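Local coordinates for uncharacterized protein DUF849 with a TIM barrel fold (PDB 3E49) that binds zinc in a TIM-barrel fold and probably acts as a beta-keto acid cleavage enzyme of the 3-keto-5-aminohexanoate type, at residues G166-F171 against L190-F195. Numbering follows the deposited sequence.
Sequences GTRFEF and LATPPF
Arg168 reaches across from the start of strand 168-173 and holds Thr192 with both terminal nitrogens, NH1 taking the hydroxyl and NH2 the backbone oxygen. For the first bond, Arg168 NH1 to Thr192 OG1 is 3.0 Å, and the acceptor lies only 5° out of the guanidinium plane. For the second, Arg168 NH2 to Thr192 O is 2.9 Å, with an N-H...O angle of 155°. A further bond, weak and far from straight, runs from Arg168 NH2 to Pro194 O at 2.8 Å. The side chain arrives bent at chi3 (61°), which turns the guanidinium so that its edge meets both carbonyl oxygens. NE also bonds to Leu301 O, which should help restrain the guanidinium's rotation. Between the two carbonyls the chain passes through the cis peptide before Pro194, whose ring carbon CD sits 3.5 Å from Arg168 NH2.

In the TIM barrel, this is a beta-alpha-beta crossover: strand 168-173 leads through helix 176-187 to the parallel neighbour 195-201, and 190-195 is the returning loop. Arg168 thus ties the incoming loop to the beginning of the preceding strand, while Phe171 and Phe196 bond through their backbones farther along.

Beyond the polar grip, Phe171 packs against the loop's apolar atoms. Phe171 CE2 lies 4.0 Å from Phe195 CB, which stands oblique to the Phe171 ring, and near the plane of the Phe195 ring, at its edge. Phe171 CZ is 4.2 Å from Ala191 CB, again oblique to the ring. One face of the Phe171 ring carries Phe169 CB, displaced from the ring centre, and Leu182 of the crossover helix also touches this side chain. Within 190-195, Pro193 CA sits over one face of the Phe195 ring, away from its centre.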
loop_
_atom_site.group_PDB
_atom_site.type_symbol
_atom_site.label_atom_id
_atom_site.label_comp_id
_atom_site.label_asym_id
_atom_site.label_seq_id
_atom_site.Cartn_x
_atom_site.Cartn_y
_atom_site.Cartn_z
ATOM N N GLY A 166 11.658 -16.630 31.989
ATOM C CA GLY A 166 10.732 -15.488 32.092
ATOM C C GLY A 166 11.106 -14.266 31.237
ATOM O O GLY A 166 10.432 -13.229 31.277
ATOM N N THR A 167 12.182 -14.392 30.460
ATOM C CA THR A 167 12.652 -13.311 29.603
ATOM C C THR A 167 11.740 -13.217 28.400
ATOM O O THR A 167 11.381 -14.238 27.827
ATOM C CB THR A 167 14.087 -13.573 29.128
ATOM O OG1 THR A 167 14.980 -13.552 30.256
ATOM C CG2 THR A 167 14.517 -12.514 28.063
ATOM N N ARG A 168 11.322 -11.995 28.064
ATOM C CA ARG A 168 10.476 -11.762 26.908
ATOM C C ARG A 168 11.308 -11.029 25.884
ATOM O O ARG A 168 12.387 -10.539 26.183
ATOM C CB ARG A 168 9.181 -11.067 27.274
ATOM C CG ARG A 168 8.302 -12.009 28.142
ATOM C CD ARG A 168 7.007 -11.410 28.618
ATOM N NE ARG A 168 6.192 -11.046 27.488
ATOM C CZ ARG A 168 5.467 -11.884 26.763
ATOM N NH1 ARG A 168 5.399 -13.175 27.039
ATOM N NH2 ARG A 168 4.797 -11.402 25.732
ATOM N N PHE A 169 10.829 -10.980 24.669
ATOM C CA PHE A 169 11.696 -10.488 23.597
ATOM C C PHE A 169 11.285 -9.255 22.867
ATOM O O PHE A 169 10.103 -8.994 22.673
ATOM C CB PHE A 169 11.866 -11.591 22.571
ATOM C CG PHE A 169 12.392 -12.873 23.155
ATOM C CD1 PHE A 169 13.745 -13.043 23.380
ATOM C CD2 PHE A 169 11.515 -13.898 23.513
ATOM C CE1 PHE A 169 14.222 -14.228 23.936
ATOM C CE2 PHE A 169 11.994 -15.079 24.078
ATOM C CZ PHE A 169 13.337 -15.245 24.283
ATOM N N GLU A 170 12.315 -8.511 22.469
ATOM C CA GLU A 170 12.192 -7.405 21.544
ATOM C C GLU A 170 12.546 -8.104 20.229
ATOM O O GLU A 170 13.720 -8.391 19.982
ATOM C CB GLU A 170 13.190 -6.265 21.867
ATOM C CG GLU A 170 13.199 -5.106 20.858
ATOM C CD GLU A 170 14.394 -4.176 20.984
ATOM O OE1 GLU A 170 15.395 -4.548 21.620
ATOM O OE2 GLU A 170 14.366 -3.065 20.393
ATOM N N PHE A 171 11.525 -8.434 19.422
ATOM C CA PHE A 171 11.722 -9.102 18.152
ATOM C C PHE A 171 12.154 -8.058 17.123
ATOM O O PHE A 171 11.381 -7.170 16.759
ATOM C CB PHE A 171 10.449 -9.826 17.694
ATOM C CG PHE A 171 9.926 -10.852 18.701
ATOM C CD1 PHE A 171 10.488 -12.128 18.727
ATOM C CD2 PHE A 171 8.858 -10.556 19.519
ATOM C CE1 PHE A 171 10.030 -13.082 19.626
ATOM C CE2 PHE A 171 8.413 -11.490 20.464
ATOM C CZ PHE A 171 8.989 -12.772 20.481
ATOM N N LEU A 190 5.367 -20.990 20.275
ATOM C CA LEU A 190 6.686 -20.910 20.910
ATOM C C LEU A 190 7.012 -19.523 21.494
ATOM O O LEU A 190 8.051 -19.318 22.112
ATOM C CB LEU A 190 7.765 -21.410 19.936
ATOM C CG LEU A 190 7.597 -22.885 19.598
ATOM C CD1 LEU A 190 8.634 -23.349 18.575
ATOM C CD2 LEU A 190 7.618 -23.756 20.901
ATOM N N ALA A 191 6.082 -18.589 21.315
ATOM C CA ALA A 191 6.174 -17.241 21.842
ATOM C C ALA A 191 4.737 -16.886 22.217
ATOM O O ALA A 191 3.838 -17.230 21.470
ATOM C CB ALA A 191 6.699 -16.280 20.761
ATOM N N THR A 192 4.526 -16.233 23.362
ATOM C CA THR A 192 3.203 -15.833 23.785
ATOM C C THR A 192 3.006 -14.300 23.712
ATOM O O THR A 192 3.941 -13.528 23.905
ATOM C CB THR A 192 2.939 -16.278 25.229
ATOM O OG1 THR A 192 3.848 -15.597 26.086
ATOM C CG2 THR A 192 3.139 -17.765 25.383
ATOM N N PRO A 193 1.778 -13.846 23.460
ATOM C CA PRO A 193 1.516 -12.412 23.347
ATOM C C PRO A 193 1.568 -11.659 24.668
ATOM O O PRO A 193 1.414 -12.274 25.710
ATOM C CB PRO A 193 0.095 -12.364 22.748
ATOM C CG PRO A 193 -0.539 -13.618 23.205
ATOM C CD PRO A 193 0.564 -14.650 23.222
ATOM N N PRO A 194 1.772 -10.327 24.636
ATOM C CA PRO A 194 1.958 -9.483 23.448
ATOM C C PRO A 194 3.369 -9.562 22.877
ATOM O O PRO A 194 4.332 -9.653 23.609
ATOM C CB PRO A 194 1.665 -8.066 23.948
ATOM C CG PRO A 194 1.866 -8.119 25.441
ATOM C CD PRO A 194 1.799 -9.559 25.886
ATOM N N PHE A 195 3.489 -9.493 21.567
ATOM C CA PHE A 195 4.797 -9.577 20.931
ATOM C C PHE A 195 5.328 -8.166 20.728
ATOM O O PHE A 195 4.650 -7.316 20.128
ATOM C CB PHE A 195 4.695 -10.332 19.574
ATOM C CG PHE A 195 3.912 -11.611 19.658
ATOM C CD1 PHE A 195 4.438 -12.709 20.293
ATOM C CD2 PHE A 195 2.627 -11.699 19.157
ATOM C CE1 PHE A 195 3.708 -13.860 20.405
ATOM C CE2 PHE A 195 1.900 -12.841 19.274
ATOM C CZ PHE A 195 2.446 -13.930 19.886
HETATM O O HOH W 1 7.769 -9.695 23.266
#